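PDB 6NPS: AxyAgu115A from Amphibacillus xylanus NBRC 15112, which probably hydrolyses the bond that holds glucuronic acid side groups on arabinoglucuronoxylan, as a family GH115 alpha-glucuronidase. Local coordinates for residues A[563-568]-A[625-630]; A[571-576]-A[617-622]; A[800-805]-A[849-854]. The protein carries 3 engineered substitutions. All blocks are in the same frame, centred on the assembly; numbering follows the deposited sequence.

Followed from the N terminus, the chain runs along helix 564-596, turns through a short link and returns along helix 601-629. Contact 1 joins the start of the first helix to the end of the second and so closes a loop that is almost wholly helical. Contact 2 is nested inside that loop, with its centre about 11 Å from the centre of contact 1, and ties the same two helices where they are buried. Contact 3 follows in series rather than crossing them: it closes a separate loop, partly of strands, within the C-terminal domain, its centre about 52 Å from that of contact 1.

Contact 1: A[563-568]-A[625-630]; sequences HFTAYF and TIADGK
I626 reaches across to F568 and F564 with different branches, while T565 meets A627 beside them. The contact is apolar packing between the start of helix 564-596 and the end of helix 601-629, at the open end of a helical hairpin. The I626 CG1 branch sits between the backbone N and the carbonyl carbon (chi1 48°), a crowded position, and extends to place CD1 3.6 Å from F568 CD2; the methyl approaches that ring obliquely. The other branch serves the second ring: I626 CG2 lies near the plane of the F564 ring, at its edge, 4.3 Å from CE2. F568 holds its CG anti to the backbone N (chi1 -171°), directing the phenyl group toward I626.

T565 offers both of its branches to A627. Its OG1 is 3.8 Å from A627 CB and its CG2 is 4.0 Å from the same methyl, a plain van der Waals approach. CG2 also has I626 CD1 at 4.3 Å. A627, D628 and G629 have left-handed backbone angles, and the A627 methyl faces T565 from this turn.

The end of helix 601-629 is weakly bonded and kinked here, and its short segment crosses that of helix 564-596 at -110°. Helix 537-558 backs helix 564-596, where Y556 meets F564 edge-to-face and Y567 OH bonds to A552 O. W185 NE1 and N189 ND2 of helix 181-190 bond to K630 O and G629 O.

Contact 2: A[571-576]-A[617-622]; sequences VYYPTV and QEIVDE
A buried, apolar pairing of antiparallel helices, with I619 set against Y572, Y573 and V576, joins helix 564-596 to helix 601-629, the two arms of a helical hairpin. Their short segments run at 154° to each other, with axes 10.6 Å apart at closest approach.

I619 carries most of the contact through the end of its longer branch. CG1 is anti to the backbone N and the chain stays extended (chi1 -161°, chi2 -168°), which carries CD1 in among the three partners. Against V576 the fit is tight: I619 CD1 is 3.5 Å from both V576 CB and V576 CG1. The same methyl lies 3.9 Å from Y573 CD1, oblique to the ring, and touches Y572 more loosely. Within the first helix, V576 CG2 rests over the centre of one face of the Y572 ring, 3.7 Å above its plane, so the valine packs on both the tyrosine and I619. The far end of Y573 passes V620, with OH 4.3 Å from V620 CG2.

At the polar margin, a water donates to E622 OE1 at 2.8 Å and makes a weak link to Y572 OH. Within helix 564-596, T575 OG1 and T575 N reach V571 O from opposite faces of the carbonyl plane, the hydroxyl at 2.8 Å. P574, with no N-H to give, coincides with a kink in the helix here.

Helix 537-558 packs on V576 and Y572 through L549 and A552, and its Y556 OH bonds to E622 OE2. Y623 of helix 601-629 stacks on Y573, while helix 500-519 lies against P574 and T575.

Contact 3: A[800-805]-A[849-854]; sequences HFATQK and EYHFVT
E849 O accepts two backbone N-H groups, A802 N at 2.7 Å and T803 N at 3.3 Å, the signature of a classic beta bulge. The A802 bond runs nearly along the C=O axis, though bent at the hydrogen (139°); the T803 donor lies in the carbonyl plane, on a lone pair. E849 N gives to T803 O at 2.8 Å, completing the antiparallel hydrogen-bonded pair. These strands belong to the C-terminal GH115 domain, probably a beta-sandwich of the galactose-binding type.

The E849 side chain extends alongside T803, and its OE2 takes H851 NE2 at 2.8 Å on the anti side, tilted about 20° out of the carboxylate plane. R931 forms a salt bridge with OE1. The histidine bond helps orient the H851 ring, one face of which carries the A802 methyl, CB 3.8 Å above the ring plane, over its centre. Buried H851 ND1 has no partner in the model. A leucine in place of H851 would probably leave E849 OE2 without its N-H donor and A802 without its flat support.

F801 CB makes a similar CH-pi contact over Y850, nearer the rim. One water donates to H800 O and accepts from H851 N at 3.0 Å.

Contact 1: A[563-568]-A[625-630]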
loop_
_atom_site.group_PDB
_atom_site.type_symbol
_atom_site.label_atom_id
_atom_site.label_comp_id
_atom_site.label_asym_id
_atom_site.label_seq_id
_atom_site.Cartn_x
_atom_site.Cartn_y
_atom_site.Cartn_z
ATOM N N HIS A 563 33.525 15.689 -31.517
ATOM C CA HIS A 563 32.539 16.480 -30.805
ATOM C C HIS A 563 31.675 15.628 -29.898
ATOM O O HIS A 563 30.714 16.142 -29.310
ATOM C CB HIS A 563 31.699 17.281 -31.810
ATOM C CG HIS A 563 32.516 18.186 -32.689
ATOM N ND1 HIS A 563 32.825 17.871 -33.998
ATOM C CD2 HIS A 563 33.099 19.388 -32.442
ATOM C CE1 HIS A 563 33.561 18.839 -34.522
ATOM N NE2 HIS A 563 33.747 19.768 -33.598
ATOM N N PHE A 564 32.011 14.337 -29.752
ATOM C CA PHE A 564 31.219 13.443 -28.908
ATOM C C PHE A 564 31.154 13.930 -27.466
ATOM O O PHE A 564 30.079 13.929 -26.852
ATOM C CB PHE A 564 31.778 12.016 -28.954
ATOM C CG PHE A 564 31.003 11.043 -28.123
ATOM C CD1 PHE A 564 29.826 10.471 -28.605
ATOM C CD2 PHE A 564 31.452 10.683 -26.854
ATOM C CE1 PHE A 564 29.101 9.577 -27.841
ATOM C CE2 PHE A 564 30.729 9.765 -26.078
ATOM C CZ PHE A 564 29.562 9.220 -26.561
ATOM N N THR A 565 32.294 14.330 -26.898
ATOM C CA THR A 565 32.321 14.703 -25.484
ATOM C C THR A 565 31.331 15.829 -25.182
ATOM O O THR A 565 30.602 15.779 -24.183
ATOM C CB THR A 565 33.755 15.111 -25.077
ATOM O OG1 THR A 565 34.601 13.951 -25.053
ATOM C CG2 THR A 565 33.760 15.733 -23.709
ATOM N N ALA A 566 31.287 16.845 -26.046
ATOM C CA ALA A 566 30.350 17.955 -25.872
ATOM C C ALA A 566 28.906 17.511 -26.039
ATOM O O ALA A 566 28.045 17.898 -25.252
ATOM C CB ALA A 566 30.694 19.085 -26.857
ATOM N N TYR A 567 28.604 16.712 -27.064
ATOM C CA TYR A 567 27.260 16.155 -27.172
ATOM C C TYR A 567 26.876 15.399 -25.892
ATOM O O TYR A 567 25.801 15.613 -25.311
ATOM C CB TYR A 567 27.150 15.241 -28.406
ATOM C CG TYR A 567 25.796 14.578 -28.433
ATOM C CD1 TYR A 567 24.641 15.327 -28.650
ATOM C CD2 TYR A 567 25.662 13.224 -28.195
ATOM C CE1 TYR A 567 23.399 14.749 -28.622
ATOM C CE2 TYR A 567 24.423 12.639 -28.164
ATOM C CZ TYR A 567 23.307 13.406 -28.394
ATOM O OH TYR A 567 22.077 12.811 -28.356
ATOM N N PHE A 568 27.763 14.536 -25.418
ATOM C CA PHE A 568 27.449 13.716 -24.251
ATOM C C PHE A 568 27.231 14.571 -23.000
ATOM O O PHE A 568 26.246 14.401 -22.276
ATOM C CB PHE A 568 28.589 12.716 -24.002
ATOM C CG PHE A 568 28.243 11.692 -22.961
ATOM C CD1 PHE A 568 27.723 10.458 -23.336
ATOM C CD2 PHE A 568 28.398 11.964 -21.611
ATOM C CE1 PHE A 568 27.370 9.512 -22.376
ATOM C CE2 PHE A 568 28.029 11.033 -20.651
ATOM C CZ PHE A 568 27.522 9.799 -21.041
ATOM N N THR A 625 33.887 8.660 -17.062
ATOM C CA THR A 625 35.075 8.232 -17.777
ATOM C C THR A 625 35.309 8.913 -19.133
ATOM O O THR A 625 36.414 8.787 -19.672
ATOM C CB THR A 625 35.062 6.706 -17.969
ATOM O OG1 THR A 625 33.909 6.327 -18.706
ATOM C CG2 THR A 625 35.005 5.999 -16.610
ATOM N N ILE A 626 34.338 9.632 -19.704
ATOM C CA ILE A 626 34.624 10.284 -20.983
ATOM C C ILE A 626 35.747 11.322 -20.832
ATOM O O ILE A 626 35.908 11.966 -19.781
ATOM C CB ILE A 626 33.387 10.954 -21.600
ATOM C CG1 ILE A 626 32.679 11.794 -20.557
ATOM C CG2 ILE A 626 32.465 9.929 -22.192
ATOM C CD1 ILE A 626 31.887 12.871 -21.173
ATOM N N ALA A 627 36.518 11.483 -21.912
ATOM C CA ALA A 627 37.561 12.503 -22.012
ATOM C C ALA A 627 38.536 12.406 -20.838
ATOM O O ALA A 627 38.919 13.411 -20.241
ATOM C CB ALA A 627 36.943 13.900 -22.122
ATOM N N ASP A 628 38.915 11.171 -20.493
ATOM C CA ASP A 628 39.881 10.884 -19.430
ATOM C C ASP A 628 39.440 11.451 -18.078
ATOM O O ASP A 628 40.232 12.032 -17.339
ATOM C CB ASP A 628 41.278 11.395 -19.803
ATOM C CG ASP A 628 42.377 10.842 -18.881
ATOM O OD1 ASP A 628 42.449 9.597 -18.713
ATOM O OD2 ASP A 628 43.162 11.653 -18.319
ATOM N N GLY A 629 38.164 11.268 -17.745
ATOM C CA GLY A 629 37.684 11.683 -16.438
ATOM C C GLY A 629 37.511 13.177 -16.281
ATOM O O GLY A 629 37.571 13.695 -15.153
ATOM N N LYS A 630 37.311 13.890 -17.398
ATOM C CA LYS A 630 37.034 15.325 -17.365
ATOM C C LYS A 630 35.875 15.669 -16.423
ATOM O O LYS A 630 35.908 16.714 -15.752
ATOM C CB LYS A 630 36.727 15.802 -18.797
ATOM C CG LYS A 630 36.581 17.312 -18.972
ATOM C CD LYS A 630 36.050 17.665 -20.374
ATOM C CE LYS A 630 36.177 19.170 -20.708
ATOM N NZ LYS A 630 36.826 20.009 -19.649
#

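Contact 2: A[571-576]-A[617-622]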
loop_
_atom_site.group_PDB
_atom_site.type_symbol
_atom_site.label_atom_id
_atom_site.label_comp_id
_atom_site.label_asym_id
_atom_site.label_seq_id
_atom_site.Cartn_x
_atom_site.Cartn_y
_atom_site.Cartn_z
ATOM N N VAL A 571 24.111 17.307 -23.804
ATOM C CA VAL A 571 22.779 16.935 -24.278
ATOM C C VAL A 571 22.443 15.507 -23.830
ATOM O O VAL A 571 21.422 15.261 -23.183
ATOM C CB VAL A 571 22.697 17.075 -25.808
ATOM C CG1 VAL A 571 21.310 16.655 -26.296
ATOM C CG2 VAL A 571 23.032 18.514 -26.210
ATOM N N TYR A 572 23.299 14.549 -24.176
ATOM C CA TYR A 572 22.935 13.152 -23.978
ATOM C C TYR A 572 22.817 12.802 -22.492
ATOM O O TYR A 572 21.829 12.202 -22.062
ATOM C CB TYR A 572 23.971 12.257 -24.676
ATOM C CG TYR A 572 23.606 10.784 -24.673
ATOM C CD1 TYR A 572 22.759 10.253 -25.661
ATOM C CD2 TYR A 572 24.120 9.925 -23.702
ATOM C CE1 TYR A 572 22.437 8.884 -25.652
ATOM C CE2 TYR A 572 23.806 8.576 -23.682
ATOM C CZ TYR A 572 22.975 8.064 -24.662
ATOM O OH TYR A 572 22.671 6.736 -24.644
ATOM N N TYR A 573 23.832 13.136 -21.688
ATOM C CA TYR A 573 23.786 12.752 -20.275
ATOM C C TYR A 573 22.619 13.414 -19.524
ATOM O O TYR A 573 21.853 12.695 -18.866
ATOM C CB TYR A 573 25.159 13.056 -19.640
ATOM C CG TYR A 573 25.143 12.890 -18.138
ATOM C CD1 TYR A 573 25.008 11.635 -17.569
ATOM C CD2 TYR A 573 25.242 13.990 -17.292
ATOM C CE1 TYR A 573 24.978 11.467 -16.180
ATOM C CE2 TYR A 573 25.225 13.838 -15.914
ATOM C CZ TYR A 573 25.065 12.575 -15.372
ATOM O OH TYR A 573 25.013 12.412 -14.015
ATOM N N PRO A 574 22.423 14.750 -19.560
ATOM C CA PRO A 574 21.207 15.338 -18.931
ATOM C C PRO A 574 19.894 14.735 -19.436
ATOM O O PRO A 574 18.960 14.551 -18.646
ATOM C CB PRO A 574 21.275 16.828 -19.323
ATOM C CG PRO A 574 22.606 17.052 -19.811
ATOM C CD PRO A 574 23.249 15.761 -20.226
ATOM N N THR A 575 19.745 14.530 -20.752
ATOM C CA THR A 575 18.475 14.004 -21.273
ATOM C C THR A 575 18.220 12.600 -20.770
ATOM O O THR A 575 17.191 12.317 -20.151
ATOM C CB THR A 575 18.473 13.984 -22.814
ATOM O OG1 THR A 575 18.673 15.301 -23.282
ATOM C CG2 THR A 575 17.121 13.440 -23.353
ATOM N N VAL A 576 19.173 11.711 -21.008
ATOM C CA VAL A 576 18.961 10.306 -20.718
ATOM C C VAL A 576 18.930 10.087 -19.224
ATOM O O VAL A 576 18.119 9.305 -18.717
ATOM C CB VAL A 576 20.048 9.444 -21.399
ATOM C CG1 VAL A 576 19.922 7.981 -20.957
ATOM C CG2 VAL A 576 19.962 9.570 -22.946
ATOM N N GLN A 617 22.982 3.459 -13.726
ATOM C CA GLN A 617 24.349 3.339 -13.279
ATOM C C GLN A 617 25.319 3.331 -14.453
ATOM O O GLN A 617 26.446 3.822 -14.322
ATOM C CB GLN A 617 24.506 2.083 -12.419
ATOM C CG GLN A 617 25.687 2.178 -11.456
ATOM C CD GLN A 617 25.942 3.606 -10.943
ATOM O OE1 GLN A 617 25.259 4.079 -10.027
ATOM N NE2 GLN A 617 26.940 4.284 -11.523
ATOM N N GLU A 618 24.902 2.805 -15.603
ATOM C CA GLU A 618 25.792 2.781 -16.754
ATOM C C GLU A 618 26.039 4.179 -17.283
ATOM O O GLU A 618 27.173 4.511 -17.632
ATOM C CB GLU A 618 25.236 1.888 -17.851
ATOM C CG GLU A 618 25.444 0.429 -17.531
ATOM C CD GLU A 618 24.794 -0.503 -18.529
ATOM O OE1 GLU A 618 24.046 -0.010 -19.405
ATOM O OE2 GLU A 618 25.018 -1.735 -18.418
ATOM N N ILE A 619 25.004 5.015 -17.342
ATOM C CA ILE A 619 25.211 6.328 -17.918
ATOM C C ILE A 619 26.065 7.211 -16.996
ATOM O O ILE A 619 26.841 8.034 -17.481
ATOM C CB ILE A 619 23.865 6.975 -18.250
ATOM C CG1 ILE A 619 24.087 8.089 -19.257
ATOM C CG2 ILE A 619 23.155 7.482 -16.991
ATOM C CD1 ILE A 619 22.895 8.950 -19.432
ATOM N N VAL A 620 25.957 7.038 -15.668
ATOM C CA VAL A 620 26.820 7.779 -14.741
ATOM C C VAL A 620 28.273 7.355 -14.909
ATOM O O VAL A 620 29.181 8.206 -14.971
ATOM C CB VAL A 620 26.346 7.588 -13.283
ATOM C CG1 VAL A 620 27.386 8.119 -12.294
ATOM C CG2 VAL A 620 24.984 8.260 -13.051
ATOM N N ASP A 621 28.522 6.041 -14.969
ATOM C CA ASP A 621 29.883 5.554 -15.169
ATOM C C ASP A 621 30.472 6.079 -16.464
ATOM O O ASP A 621 31.649 6.474 -16.503
ATOM C CB ASP A 621 29.915 4.027 -15.174
ATOM C CG ASP A 621 29.632 3.441 -13.813
ATOM O OD1 ASP A 621 28.975 2.377 -13.744
ATOM O OD2 ASP A 621 30.064 4.058 -12.812
ATOM N N GLU A 622 29.681 6.057 -17.549
ATOM C CA GLU A 622 30.152 6.623 -18.809
ATOM C C GLU A 622 30.497 8.101 -18.644
ATOM O O GLU A 622 31.542 8.561 -19.120
ATOM C CB GLU A 622 29.106 6.404 -19.918
ATOM C CG GLU A 622 29.562 6.899 -21.303
ATOM C CD GLU A 622 28.665 6.417 -22.493
ATOM O OE1 GLU A 622 27.554 5.868 -22.253
ATOM O OE2 GLU A 622 29.093 6.599 -23.672
HETATM O O HOH W 1 25.373 5.015 -23.700
#

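Contact 3: A[800-805]-A[849-854]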
loop_
_atom_site.group_PDB
_atom_site.type_symbol
_atom_site.label_atom_id
_atom_site.label_comp_id
_atom_site.label_asym_id
_atom_site.label_seq_id
_atom_site.Cartn_x
_atom_site.Cartn_y
_atom_site.Cartn_z
ATOM N N HIS A 800 -7.126 28.767 -23.936
ATOM C CA HIS A 800 -8.320 28.659 -24.802
ATOM C C HIS A 800 -9.498 29.516 -24.327
ATOM O O HIS A 800 -10.660 29.090 -24.318
ATOM C CB HIS A 800 -8.715 27.190 -24.943
ATOM C CG HIS A 800 -7.697 26.401 -25.693
ATOM N ND1 HIS A 800 -7.337 25.116 -25.357
ATOM C CD2 HIS A 800 -6.915 26.747 -26.744
ATOM C CE1 HIS A 800 -6.381 24.698 -26.168
ATOM N NE2 HIS A 800 -6.108 25.670 -27.021
ATOM N N PHE A 801 -9.214 30.774 -23.990
ATOM C CA PHE A 801 -10.276 31.730 -23.745
ATOM C C PHE A 801 -10.923 32.151 -25.055
ATOM O O PHE A 801 -10.293 32.147 -26.117
ATOM C CB PHE A 801 -9.747 32.958 -23.023
ATOM C CG PHE A 801 -8.521 33.532 -23.634
ATOM C CD1 PHE A 801 -7.279 33.207 -23.130
ATOM C CD2 PHE A 801 -8.607 34.413 -24.694
ATOM C CE1 PHE A 801 -6.126 33.750 -23.669
ATOM C CE2 PHE A 801 -7.452 34.954 -25.253
ATOM C CZ PHE A 801 -6.202 34.624 -24.714
ATOM N N ALA A 802 -12.191 32.537 -24.965
ATOM C CA ALA A 802 -12.944 32.955 -26.135
ATOM C C ALA A 802 -12.635 34.392 -26.508
ATOM O O ALA A 802 -12.634 34.730 -27.691
ATOM C CB ALA A 802 -14.455 32.787 -25.883
ATOM N N THR A 803 -12.373 35.245 -25.529
ATOM C CA THR A 803 -12.025 36.624 -25.821
ATOM C C THR A 803 -11.297 37.183 -24.613
ATOM O O THR A 803 -11.204 36.526 -23.576
ATOM C CB THR A 803 -13.265 37.461 -26.167
ATOM O OG1 THR A 803 -12.847 38.653 -26.838
ATOM C CG2 THR A 803 -14.062 37.818 -24.924
ATOM N N GLN A 804 -10.767 38.394 -24.769
ATOM C CA GLN A 804 -9.995 39.031 -23.708
ATOM C C GLN A 804 -10.116 40.533 -23.880
ATOM O O GLN A 804 -10.354 41.034 -24.984
ATOM C CB GLN A 804 -8.533 38.589 -23.722
ATOM C CG GLN A 804 -7.632 39.218 -24.781
ATOM C CD GLN A 804 -6.209 38.658 -24.697
ATOM O OE1 GLN A 804 -5.518 38.820 -23.683
ATOM N NE2 GLN A 804 -5.762 37.996 -25.783
ATOM N N LYS A 805 -10.001 41.263 -22.780
ATOM C CA LYS A 805 -10.045 42.709 -22.886
ATOM C C LYS A 805 -8.812 43.271 -22.211
ATOM O O LYS A 805 -8.518 42.934 -21.052
ATOM C CB LYS A 805 -11.319 43.302 -22.286
ATOM C CG LYS A 805 -11.597 44.708 -22.835
ATOM C CD LYS A 805 -13.008 45.183 -22.536
ATOM C CE LYS A 805 -14.066 44.143 -22.978
ATOM N NZ LYS A 805 -15.463 44.666 -23.133
ATOM N N GLU A 849 -12.000 35.803 -21.039
ATOM C CA GLU A 849 -13.371 35.323 -20.931
ATOM C C GLU A 849 -13.490 33.945 -21.568
ATOM O O GLU A 849 -13.109 33.758 -22.724
ATOM C CB GLU A 849 -14.325 36.324 -21.591
ATOM C CG GLU A 849 -15.810 35.962 -21.574
ATOM C CD GLU A 849 -16.660 37.070 -22.222
ATOM O OE1 GLU A 849 -16.728 38.182 -21.654
ATOM O OE2 GLU A 849 -17.241 36.837 -23.305
ATOM N N TYR A 850 -14.043 33.002 -20.811
ATOM C CA TYR A 850 -14.272 31.631 -21.241
ATOM C C TYR A 850 -15.764 31.404 -21.406
ATOM O O TYR A 850 -16.566 31.942 -20.635
ATOM C CB TYR A 850 -13.699 30.641 -20.222
ATOM C CG TYR A 850 -12.237 30.840 -19.977
ATOM C CD1 TYR A 850 -11.301 30.108 -20.678
ATOM C CD2 TYR A 850 -11.782 31.776 -19.046
ATOM C CE1 TYR A 850 -9.966 30.284 -20.468
ATOM C CE2 TYR A 850 -10.441 31.953 -18.841
ATOM C CZ TYR A 850 -9.542 31.217 -19.560
ATOM O OH TYR A 850 -8.205 31.397 -19.378
ATOM N N HIS A 851 -16.144 30.643 -22.432
ATOM C CA HIS A 851 -17.547 30.322 -22.684
ATOM C C HIS A 851 -17.734 28.836 -22.436
ATOM O O HIS A 851 -16.912 28.034 -22.884
ATOM C CB HIS A 851 -17.966 30.683 -24.126
ATOM C CG HIS A 851 -18.039 32.158 -24.377
ATOM N ND1 HIS A 851 -18.229 32.698 -25.631
ATOM C CD2 HIS A 851 -17.931 33.209 -23.526
ATOM C CE1 HIS A 851 -18.250 34.018 -25.542
ATOM N NE2 HIS A 851 -18.069 34.354 -24.276
ATOM N N PHE A 852 -18.788 28.464 -21.714
ATOM C CA PHE A 852 -18.994 27.045 -21.443
ATOM C C PHE A 852 -20.476 26.761 -21.237
ATOM O O PHE A 852 -21.244 27.645 -20.830
ATOM C CB PHE A 852 -18.163 26.560 -20.226
ATOM C CG PHE A 852 -18.587 27.150 -18.907
ATOM C CD1 PHE A 852 -19.419 26.441 -18.050
ATOM C CD2 PHE A 852 -18.140 28.408 -18.512
ATOM C CE1 PHE A 852 -19.807 26.985 -16.816
ATOM C CE2 PHE A 852 -18.525 28.958 -17.298
ATOM C CZ PHE A 852 -19.361 28.249 -16.446
ATOM N N VAL A 853 -20.870 25.516 -21.527
ATOM C CA VAL A 853 -22.280 25.095 -21.590
ATOM C C VAL A 853 -22.501 24.004 -20.545
ATOM O O VAL A 853 -21.865 22.945 -20.597
ATOM C CB VAL A 853 -22.667 24.568 -22.982
ATOM C CG1 VAL A 853 -24.094 23.928 -22.975
ATOM C CG2 VAL A 853 -22.593 25.701 -24.042
ATOM N N THR A 854 -23.383 24.259 -19.598
ATOM C CA THR A 854 -23.682 23.258 -18.592
ATOM C C THR A 854 -24.909 22.460 -19.013
ATOM O O THR A 854 -25.731 22.917 -19.811
ATOM C CB THR A 854 -23.948 23.911 -17.242
ATOM O OG1 THR A 854 -25.124 24.733 -17.354
ATOM C CG2 THR A 854 -22.766 24.758 -16.828
HETATM O O HOH W 2 -13.740 29.568 -23.916
#